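Local coordinates for protein NDP-rhamnosyltransferase (Saccharopolyspora spinosa, PDB 3TSA) that is a glycosyltransferase of the GT-B class, folded as two Rossmann-like domains that face each other across a cleft, at residues 4-9 with 30-35; 70-75 with 312-317; 184-189 with 364-369. All blocks are in the same frame, centred on the assembly; numbering follows the deposited sequence.

From the N terminus, contact 1 closes first, joining 4-9 to 30-35 over a short helical connection and so building part of the parallel sheet of the N-terminal domain. The chain then opens contact 2 at 70-75 and contact 3 at 184-189 before passing into the C-terminal domain, where 312-317 closes contact 2 and 364-369 closes contact 3. These two long loops therefore cross, while contact 1 stands in series with both. Contacts 2 and 3, with centres 22 Å apart, each tie a loop of the first domain to the second; contact 1, about 30 Å from contact 2 between centres, is internal to one domain.

Contact 1 of 3, residues 4-9 with 30-35; sequences VLVVPL and HEVLIA
V4 and V6 pair with V32 and I34 as neighbouring parallel strands inside the sheet of the N-terminal domain, and the two short strand segments run 25° apart. Four backbone bonds prove the register. V4 N gives to E31 O at 2.8 Å and V4 O receives L33 N at 3.0 Å; one step on, V6 N reaches L33 O and V6 O takes A35 N, both at 2.9 Å. V4 and V6 thus spend both polar groups on strand 31-35, while L5 and V7 turn theirs to strand 117-121 on the other flank.

Side chains divide between the two faces. On the V4, V6, V32 and I34 face, the CD1 methyl of I34 comes alongside V6, 3.6 Å from V6 CB, placed there by a bent chain (second torsion -62°) with CG1 beside the backbone N; the two side chains point the same way. V6 CG2 meets V32 CG1 at 3.9 Å, and L25 of helix 19-27 packs on V4 and V32. On the reverse face L5 CD1 leans across to L33 O, 3.5 Å away. Past the last strand bond, a water donates to P8 O and to A35 O, the latter at 2.8 Å, and bridges the ends as they diverge. With helices 12-16 and 19-27 connecting the two strands, this is the opening beta-alpha-beta crossover of a Rossmann-like domain.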
loop_
_atom_site.group_PDB
_atom_site.type_symbol
_atom_site.label_atom_id
_atom_site.label_comp_id
_atom_site.label_asym_id
_atom_site.label_seq_id
_atom_site.Cartn_x
_atom_site.Cartn_y
_atom_site.Cartn_z
ATOM N N VAL A 4 -6.793 1.401 14.224
ATOM C CA VAL A 4 -7.790 0.532 13.619
ATOM C C VAL A 4 -7.273 -0.885 13.476
ATOM O O VAL A 4 -6.373 -1.101 12.651
ATOM C CB VAL A 4 -8.238 1.091 12.226
ATOM C CG1 VAL A 4 -9.424 0.205 11.576
ATOM C CG2 VAL A 4 -8.574 2.575 12.369
ATOM N N LEU A 5 -7.938 -1.845 14.153
ATOM C CA LEU A 5 -7.605 -3.285 13.963
ATOM C C LEU A 5 -8.552 -3.830 12.916
ATOM O O LEU A 5 -9.800 -3.732 13.145
ATOM C CB LEU A 5 -7.759 -4.090 15.269
ATOM C CG LEU A 5 -7.354 -5.575 15.257
ATOM C CD1 LEU A 5 -5.887 -5.763 14.846
ATOM C CD2 LEU A 5 -7.563 -6.207 16.663
ATOM N N VAL A 6 -7.996 -4.413 11.874
ATOM C CA VAL A 6 -8.768 -4.899 10.779
ATOM C C VAL A 6 -8.881 -6.422 10.918
ATOM O O VAL A 6 -7.858 -7.126 11.149
ATOM C CB VAL A 6 -8.086 -4.529 9.486
ATOM C CG1 VAL A 6 -8.869 -5.086 8.259
ATOM C CG2 VAL A 6 -7.871 -3.028 9.458
ATOM N N VAL A 7 -10.116 -6.921 10.853
ATOM C CA VAL A 7 -10.394 -8.321 11.124
ATOM C C VAL A 7 -11.085 -8.886 9.889
ATOM O O VAL A 7 -12.301 -8.756 9.747
ATOM C CB VAL A 7 -11.329 -8.430 12.309
ATOM C CG1 VAL A 7 -11.589 -9.856 12.690
ATOM C CG2 VAL A 7 -10.742 -7.647 13.505
ATOM N N PRO A 8 -10.294 -9.422 8.923
ATOM C CA PRO A 8 -10.892 -9.948 7.740
ATOM C C PRO A 8 -11.102 -11.446 7.874
ATOM O O PRO A 8 -10.539 -12.079 8.788
ATOM C CB PRO A 8 -9.847 -9.627 6.690
ATOM C CG PRO A 8 -8.527 -9.715 7.466
ATOM C CD PRO A 8 -8.828 -9.215 8.798
ATOM N N LEU A 9 -11.932 -12.007 6.995
ATOM C CA LEU A 9 -11.978 -13.447 6.818
ATOM C C LEU A 9 -10.699 -13.864 6.122
ATOM O O LEU A 9 -10.106 -13.050 5.388
ATOM C CB LEU A 9 -13.095 -13.811 5.857
ATOM C CG LEU A 9 -14.480 -14.244 6.302
ATOM C CD1 LEU A 9 -15.125 -14.739 4.995
ATOM C CD2 LEU A 9 -14.458 -15.241 7.411
ATOM N N HIS A 30 -3.843 8.023 10.754
ATOM C CA HIS A 30 -4.185 6.948 11.698
ATOM C C HIS A 30 -3.332 5.693 11.541
ATOM O O HIS A 30 -2.607 5.515 10.551
ATOM C CB HIS A 30 -5.672 6.578 11.535
ATOM C CG HIS A 30 -6.577 7.771 11.595
ATOM N ND1 HIS A 30 -6.818 8.455 12.771
ATOM C CD2 HIS A 30 -7.184 8.479 10.618
ATOM C CE1 HIS A 30 -7.604 9.490 12.523
ATOM N NE2 HIS A 30 -7.816 9.547 11.214
ATOM N N GLU A 31 -3.399 4.827 12.549
ATOM C CA GLU A 31 -2.591 3.607 12.502
ATOM C C GLU A 31 -3.525 2.447 12.187
ATOM O O GLU A 31 -4.695 2.452 12.633
ATOM C CB GLU A 31 -1.985 3.361 13.846
ATOM C CG GLU A 31 -0.743 4.211 14.110
ATOM C CD GLU A 31 -0.294 3.988 15.508
ATOM O OE1 GLU A 31 -0.859 4.641 16.426
ATOM O OE2 GLU A 31 0.506 3.021 15.697
ATOM N N VAL A 32 -3.015 1.493 11.406
ATOM C CA VAL A 32 -3.837 0.355 10.957
ATOM C C VAL A 32 -3.019 -0.895 11.137
ATOM O O VAL A 32 -1.818 -0.914 10.807
ATOM C CB VAL A 32 -4.117 0.519 9.495
ATOM C CG1 VAL A 32 -4.708 -0.782 8.843
ATOM C CG2 VAL A 32 -5.013 1.884 9.251
ATOM N N LEU A 33 -3.639 -1.946 11.668
ATOM C CA LEU A 33 -2.957 -3.229 11.771
ATOM C C LEU A 33 -3.949 -4.305 11.329
ATOM O O LEU A 33 -5.141 -4.321 11.777
ATOM C CB LEU A 33 -2.584 -3.471 13.257
ATOM C CG LEU A 33 -1.761 -4.745 13.635
ATOM C CD1 LEU A 33 -0.354 -4.752 12.995
ATOM C CD2 LEU A 33 -1.539 -4.906 15.167
ATOM N N ILE A 34 -3.489 -5.230 10.479
ATOM C CA ILE A 34 -4.349 -6.301 9.959
ATOM C C ILE A 34 -4.155 -7.611 10.779
ATOM O O ILE A 34 -3.043 -8.167 10.768
ATOM C CB ILE A 34 -3.930 -6.635 8.518
ATOM C CG1 ILE A 34 -3.863 -5.363 7.658
ATOM C CG2 ILE A 34 -4.910 -7.680 7.884
ATOM C CD1 ILE A 34 -5.105 -4.712 7.549
ATOM N N ALA A 35 -5.189 -8.123 11.466
ATOM C CA ALA A 35 -4.996 -9.410 12.150
ATOM C C ALA A 35 -5.051 -10.479 11.011
ATOM O O ALA A 35 -6.077 -10.597 10.300
ATOM C CB ALA A 35 -6.151 -9.628 13.198
HETATM O O HOH W 1 -8.562 -11.451 11.205
#

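Contact 2 of 3, residues 70-75 with 312-317; sequences RFPNPA and LPQYFD
N73 N donates to Q314 O at 3.0 Å with an almost straight N-H...O angle of 175°, the donor lying somewhat out of the carbonyl plane. The same oxygen has a second neighbour: it sits at the edge of the F71 ring, in the plane of that ring and 3.5 Å from F71 CD2. An amide N-H and an aromatic edge thus converge on one backbone carbonyl.

F71 also meets Y315. Their centroids are 5.8 Å apart and their planes stand at 83°, an offset edge-to-face pair in which the edge of Y315 is turned to F71; the nearest atoms, F71 CE2 and Y315 CD2, are 3.8 Å apart. The first torsion of Y315, 58°, sets CG between its backbone N and carbonyl carbon and directs the ring so that its CD2 edge reaches F71. The backbone position itself brings Y315 CB to 3.8 Å from F71 CE2. F316 CE2 lies over one face of the Y315 ring, and helix 227-233 packs against this tyrosine through M228, V229 and A232.

Both partners are loops of the two halves of a GT-B fold: 70-75 precedes helix 82-113 of the N-terminal domain, and 312-317 leaves strand 309-311 of the C-terminal sheet to enter helix 318-327, so the bond and the ring pair span the domain boundary.

The peptide bond before P72 is cis. P72 comes against the backbone of the partner loop, with P72 CB 3.2 Å from P313 O, a carbonyl that also accepts from Q340 NE2. Q318 OE1 receives both Q314 N and Y315 N and holds the bend of 312-317. In the other loop, N73 OD1 accepts A75 N at 3.1 Å, an Asx turn that starts the 3-10 segment and fixes the asparagine side chain.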
loop_
_atom_site.group_PDB
_atom_site.type_symbol
_atom_site.label_atom_id
_atom_site.label_comp_id
_atom_site.label_asym_id
_atom_site.label_seq_id
_atom_site.Cartn_x
_atom_site.Cartn_y
_atom_site.Cartn_z
ATOM N N ARG A 70 -18.248 -30.182 -5.788
ATOM C CA ARG A 70 -18.996 -29.778 -7.041
ATOM C C ARG A 70 -19.287 -28.321 -7.225
ATOM O O ARG A 70 -20.038 -27.730 -6.451
ATOM C CB ARG A 70 -20.352 -30.450 -7.201
ATOM C CG ARG A 70 -20.399 -31.475 -8.274
ATOM C CD ARG A 70 -19.350 -32.566 -8.028
ATOM N NE ARG A 70 -19.837 -33.922 -8.335
ATOM C CZ ARG A 70 -20.865 -34.226 -9.137
ATOM N NH1 ARG A 70 -21.552 -33.266 -9.779
ATOM N NH2 ARG A 70 -21.206 -35.509 -9.313
ATOM N N PHE A 71 -18.728 -27.777 -8.271
ATOM C CA PHE A 71 -19.035 -26.423 -8.631
ATOM C C PHE A 71 -19.323 -26.395 -10.083
ATOM O O PHE A 71 -18.775 -27.231 -10.848
ATOM C CB PHE A 71 -17.783 -25.552 -8.351
ATOM C CG PHE A 71 -17.486 -25.424 -6.863
ATOM C CD1 PHE A 71 -16.562 -26.239 -6.275
ATOM C CD2 PHE A 71 -18.240 -24.541 -6.052
ATOM C CE1 PHE A 71 -16.337 -26.165 -4.884
ATOM C CE2 PHE A 71 -18.064 -24.495 -4.680
ATOM C CZ PHE A 71 -17.074 -25.261 -4.088
ATOM N N PRO A 72 -20.118 -25.402 -10.549
ATOM C CA PRO A 72 -20.841 -24.419 -9.728
ATOM C C PRO A 72 -21.864 -25.019 -8.848
ATOM O O PRO A 72 -22.404 -26.080 -9.129
ATOM C CB PRO A 72 -21.490 -23.492 -10.762
ATOM C CG PRO A 72 -21.744 -24.381 -12.001
ATOM C CD PRO A 72 -20.517 -25.368 -11.974
ATOM N N ASN A 73 -22.137 -24.372 -7.731
ATOM C CA ASN A 73 -23.214 -24.811 -6.821
ATOM C C ASN A 73 -24.284 -23.725 -6.671
ATOM O O ASN A 73 -24.195 -22.871 -5.749
ATOM C CB ASN A 73 -22.640 -25.176 -5.437
ATOM C CG ASN A 73 -23.690 -25.888 -4.592
ATOM O OD1 ASN A 73 -24.902 -25.792 -4.905
ATOM N ND2 ASN A 73 -23.275 -26.469 -3.475
ATOM N N PRO A 74 -25.311 -23.723 -7.550
ATOM C CA PRO A 74 -26.367 -22.713 -7.538
ATOM C C PRO A 74 -27.127 -22.585 -6.213
ATOM O O PRO A 74 -27.788 -21.555 -5.959
ATOM C CB PRO A 74 -27.373 -23.243 -8.616
ATOM C CG PRO A 74 -26.472 -23.948 -9.591
ATOM C CD PRO A 74 -25.495 -24.697 -8.663
ATOM N N ALA A 75 -27.040 -23.611 -5.348
ATOM C CA ALA A 75 -27.809 -23.519 -4.104
ATOM C C ALA A 75 -27.279 -22.350 -3.242
ATOM O O ALA A 75 -27.993 -21.785 -2.428
ATOM C CB ALA A 75 -27.760 -24.882 -3.328
ATOM N N LEU A 312 -19.738 -16.414 -14.788
ATOM C CA LEU A 312 -19.968 -17.865 -14.525
ATOM C C LEU A 312 -19.901 -18.077 -13.051
ATOM O O LEU A 312 -18.912 -18.532 -12.483
ATOM C CB LEU A 312 -18.883 -18.653 -15.249
ATOM C CG LEU A 312 -18.715 -18.668 -16.798
ATOM C CD1 LEU A 312 -18.418 -17.376 -17.380
ATOM C CD2 LEU A 312 -17.467 -19.543 -17.027
ATOM N N PRO A 313 -21.017 -17.802 -12.328
ATOM C CA PRO A 313 -20.926 -17.890 -10.876
ATOM C C PRO A 313 -20.692 -19.333 -10.364
ATOM O O PRO A 313 -21.116 -20.294 -11.043
ATOM C CB PRO A 313 -22.344 -17.428 -10.438
ATOM C CG PRO A 313 -23.271 -17.804 -11.652
ATOM C CD PRO A 313 -22.360 -17.448 -12.814
ATOM N N GLN A 314 -20.027 -19.416 -9.246
ATOM C CA GLN A 314 -19.604 -20.709 -8.658
ATOM C C GLN A 314 -20.101 -20.900 -7.239
ATOM O O GLN A 314 -20.571 -21.994 -6.862
ATOM C CB GLN A 314 -18.062 -20.840 -8.719
ATOM C CG GLN A 314 -17.463 -20.627 -10.102
ATOM C CD GLN A 314 -17.948 -21.666 -11.136
ATOM O OE1 GLN A 314 -18.192 -21.309 -12.288
ATOM N NE2 GLN A 314 -18.104 -22.921 -10.707
ATOM N N TYR A 315 -19.972 -19.869 -6.404
ATOM C CA TYR A 315 -20.228 -20.078 -5.008
ATOM C C TYR A 315 -20.530 -18.744 -4.304
ATOM O O TYR A 315 -20.430 -17.663 -4.918
ATOM C CB TYR A 315 -19.065 -20.829 -4.330
ATOM C CG TYR A 315 -17.663 -20.196 -4.399
ATOM C CD1 TYR A 315 -17.419 -18.778 -4.431
ATOM C CD2 TYR A 315 -16.560 -21.052 -4.342
ATOM C CE1 TYR A 315 -16.093 -18.298 -4.447
ATOM C CE2 TYR A 315 -15.307 -20.583 -4.308
ATOM C CZ TYR A 315 -15.065 -19.230 -4.380
ATOM O OH TYR A 315 -13.754 -18.813 -4.347
ATOM N N PHE A 316 -20.897 -18.845 -3.024
ATOM C CA PHE A 316 -21.174 -17.667 -2.161
ATOM C C PHE A 316 -22.096 -16.626 -2.786
ATOM O O PHE A 316 -23.244 -16.964 -3.103
ATOM C CB PHE A 316 -19.877 -17.132 -1.560
ATOM C CG PHE A 316 -19.234 -18.134 -0.654
ATOM C CD1 PHE A 316 -19.883 -18.538 0.539
ATOM C CD2 PHE A 316 -18.081 -18.835 -1.060
ATOM C CE1 PHE A 316 -19.338 -19.574 1.379
ATOM C CE2 PHE A 316 -17.527 -19.887 -0.238
ATOM C CZ PHE A 316 -18.170 -20.234 0.994
ATOM N N ASP A 317 -21.603 -15.391 -2.970
ATOM C CA ASP A 317 -22.425 -14.269 -3.437
ATOM C C ASP A 317 -22.452 -14.176 -4.927
ATOM O O ASP A 317 -23.156 -13.296 -5.486
ATOM C CB ASP A 317 -21.780 -12.939 -2.888
ATOM C CG ASP A 317 -20.342 -12.800 -3.273
ATOM O OD1 ASP A 317 -19.575 -13.776 -3.191
ATOM O OD2 ASP A 317 -19.924 -11.675 -3.616
#

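Contact 3 of 3, residues 184-189 with 364-369; sequences PSLQAS and IKLSDE
The flat carboxylate of E369 takes hold of S185 through both oxygens, each using its syn lone pair. OE1 of E369 receives S185 N at 2.9 Å with an N-H...O angle of 155°, and OE2 of E369 receives S185 OG at 2.6 Å, so the group is gripped by two donors of a single residue. P184 lies beyond the OE1 end of the carboxylate, its CB near the plane and its CD out of it, 3.4 Å from E369 OE1; P184 N, 3.3 Å from E369 OE1, has no hydrogen to donate.

Torsions explain the reach. E369 is extended beyond CG (second torsion -173°), which carries the carboxylate out from helix 358-371. In S185 the first torsion of 65° places OG between the backbone N and the carbonyl carbon, on the side where it can bond the second oxygen.

Beside this polar pair runs an apolar one. L366, one helical turn before E369, brings CD2 to 3.9 Å from L186 CG, the two side chains crossing at about a right angle; L325 and Y321 of helix 318-327 extend this patch. The contact links a loop of the N-terminal domain to a C-terminal helix where P184 and S185 are exposed to solvent. Two donors directed at separate carboxylate oxygens are consistent with an ionised E369 whose rotation is fixed by the pair.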
loop_
_atom_site.group_PDB
_atom_site.type_symbol
_atom_site.label_atom_id
_atom_site.label_comp_id
_atom_site.label_asym_id
_atom_site.label_seq_id
_atom_site.Cartn_x
_atom_site.Cartn_y
_atom_site.Cartn_z
ATOM N N PRO A 184 -25.892 0.180 -5.234
ATOM C CA PRO A 184 -27.132 -0.178 -4.507
ATOM C C PRO A 184 -28.136 -0.948 -5.335
ATOM O O PRO A 184 -28.861 -1.768 -4.774
ATOM C CB PRO A 184 -27.722 1.184 -4.127
ATOM C CG PRO A 184 -26.391 1.995 -3.810
ATOM C CD PRO A 184 -25.416 1.559 -4.948
ATOM N N SER A 185 -28.190 -0.706 -6.659
ATOM C CA SER A 185 -29.218 -1.405 -7.496
ATOM C C SER A 185 -28.890 -2.893 -7.532
ATOM O O SER A 185 -29.783 -3.678 -7.858
ATOM C CB SER A 185 -29.286 -0.870 -8.946
ATOM O OG SER A 185 -28.046 -1.151 -9.609
ATOM N N LEU A 186 -27.638 -3.285 -7.244
ATOM C CA LEU A 186 -27.269 -4.745 -7.300
ATOM C C LEU A 186 -27.246 -5.419 -5.951
ATOM O O LEU A 186 -27.041 -6.640 -5.888
ATOM C CB LEU A 186 -25.850 -4.918 -7.885
ATOM C CG LEU A 186 -25.678 -4.260 -9.269
ATOM C CD1 LEU A 186 -24.222 -4.376 -9.634
ATOM C CD2 LEU A 186 -26.575 -4.952 -10.347
ATOM N N GLN A 187 -27.471 -4.706 -4.840
ATOM C CA GLN A 187 -27.275 -5.353 -3.554
ATOM C C GLN A 187 -28.454 -6.264 -3.246
ATOM O O GLN A 187 -29.577 -5.981 -3.675
ATOM C CB GLN A 187 -27.070 -4.224 -2.501
ATOM C CG GLN A 187 -26.776 -4.735 -1.006
ATOM C CD GLN A 187 -25.565 -5.616 -1.003
ATOM O OE1 GLN A 187 -25.693 -6.808 -1.231
ATOM N NE2 GLN A 187 -24.413 -5.064 -0.714
ATOM N N ALA A 188 -28.228 -7.405 -2.552
ATOM C CA ALA A 188 -29.272 -8.313 -2.155
ATOM C C ALA A 188 -30.379 -7.553 -1.400
ATOM O O ALA A 188 -30.101 -6.696 -0.504
ATOM C CB ALA A 188 -28.677 -9.436 -1.253
ATOM N N SER A 189 -31.618 -7.867 -1.785
ATOM C CA SER A 189 -32.735 -7.122 -1.204
ATOM C C SER A 189 -32.807 -7.217 0.302
ATOM O O SER A 189 -33.276 -6.280 0.941
ATOM C CB SER A 189 -34.073 -7.545 -1.847
ATOM O OG SER A 189 -34.293 -8.940 -1.737
ATOM N N ILE A 364 -22.147 1.354 -17.779
ATOM C CA ILE A 364 -21.843 2.738 -17.413
ATOM C C ILE A 364 -22.888 3.286 -16.400
ATOM O O ILE A 364 -22.541 4.043 -15.466
ATOM C CB ILE A 364 -21.712 3.607 -18.653
ATOM C CG1 ILE A 364 -20.414 3.231 -19.440
ATOM C CG2 ILE A 364 -21.707 5.147 -18.237
ATOM C CD1 ILE A 364 -19.120 3.684 -18.824
ATOM N N LYS A 365 -24.153 2.922 -16.569
ATOM C CA LYS A 365 -25.148 3.291 -15.509
ATOM C C LYS A 365 -24.750 2.808 -14.110
ATOM O O LYS A 365 -24.822 3.524 -13.092
ATOM C CB LYS A 365 -26.602 2.848 -15.907
ATOM C CG LYS A 365 -27.094 3.631 -17.130
ATOM C CD LYS A 365 -27.360 5.088 -16.769
ATOM C CE LYS A 365 -27.882 5.841 -17.937
ATOM N NZ LYS A 365 -28.482 7.013 -17.346
ATOM N N LEU A 366 -24.273 1.560 -14.035
ATOM C CA LEU A 366 -23.822 1.023 -12.773
ATOM C C LEU A 366 -22.560 1.779 -12.292
ATOM O O LEU A 366 -22.398 2.023 -11.089
ATOM C CB LEU A 366 -23.506 -0.485 -12.916
ATOM C CG LEU A 366 -24.762 -1.346 -13.207
ATOM C CD1 LEU A 366 -24.312 -2.805 -13.565
ATOM C CD2 LEU A 366 -25.647 -1.514 -12.020
ATOM N N SER A 367 -21.687 2.118 -13.243
ATOM C CA SER A 367 -20.435 2.784 -12.900
ATOM C C SER A 367 -20.829 4.157 -12.241
ATOM O O SER A 367 -20.249 4.678 -11.279
ATOM C CB SER A 367 -19.655 3.036 -14.146
ATOM O OG SER A 367 -18.552 3.741 -13.666
ATOM N N ASP A 368 -21.877 4.749 -12.760
ATOM C CA ASP A 368 -22.380 6.029 -12.174
ATOM C C ASP A 368 -22.916 5.896 -10.732
ATOM O O ASP A 368 -22.797 6.892 -9.957
ATOM C CB ASP A 368 -23.469 6.655 -13.059
ATOM C CG ASP A 368 -22.977 7.114 -14.434
ATOM O OD1 ASP A 368 -21.765 7.196 -14.731
ATOM O OD2 ASP A 368 -23.826 7.484 -15.259
ATOM N N GLU A 369 -23.484 4.748 -10.373
ATOM C CA GLU A 369 -23.872 4.494 -8.988
ATOM C C GLU A 369 -22.632 4.457 -8.098
ATOM O O GLU A 369 -22.652 4.987 -6.993
ATOM C CB GLU A 369 -24.621 3.168 -8.869
ATOM C CG GLU A 369 -26.003 3.201 -9.485
ATOM C CD GLU A 369 -26.712 1.889 -9.144
ATOM O OE1 GLU A 369 -27.007 1.655 -7.965
ATOM O OE2 GLU A 369 -26.919 1.112 -10.088
#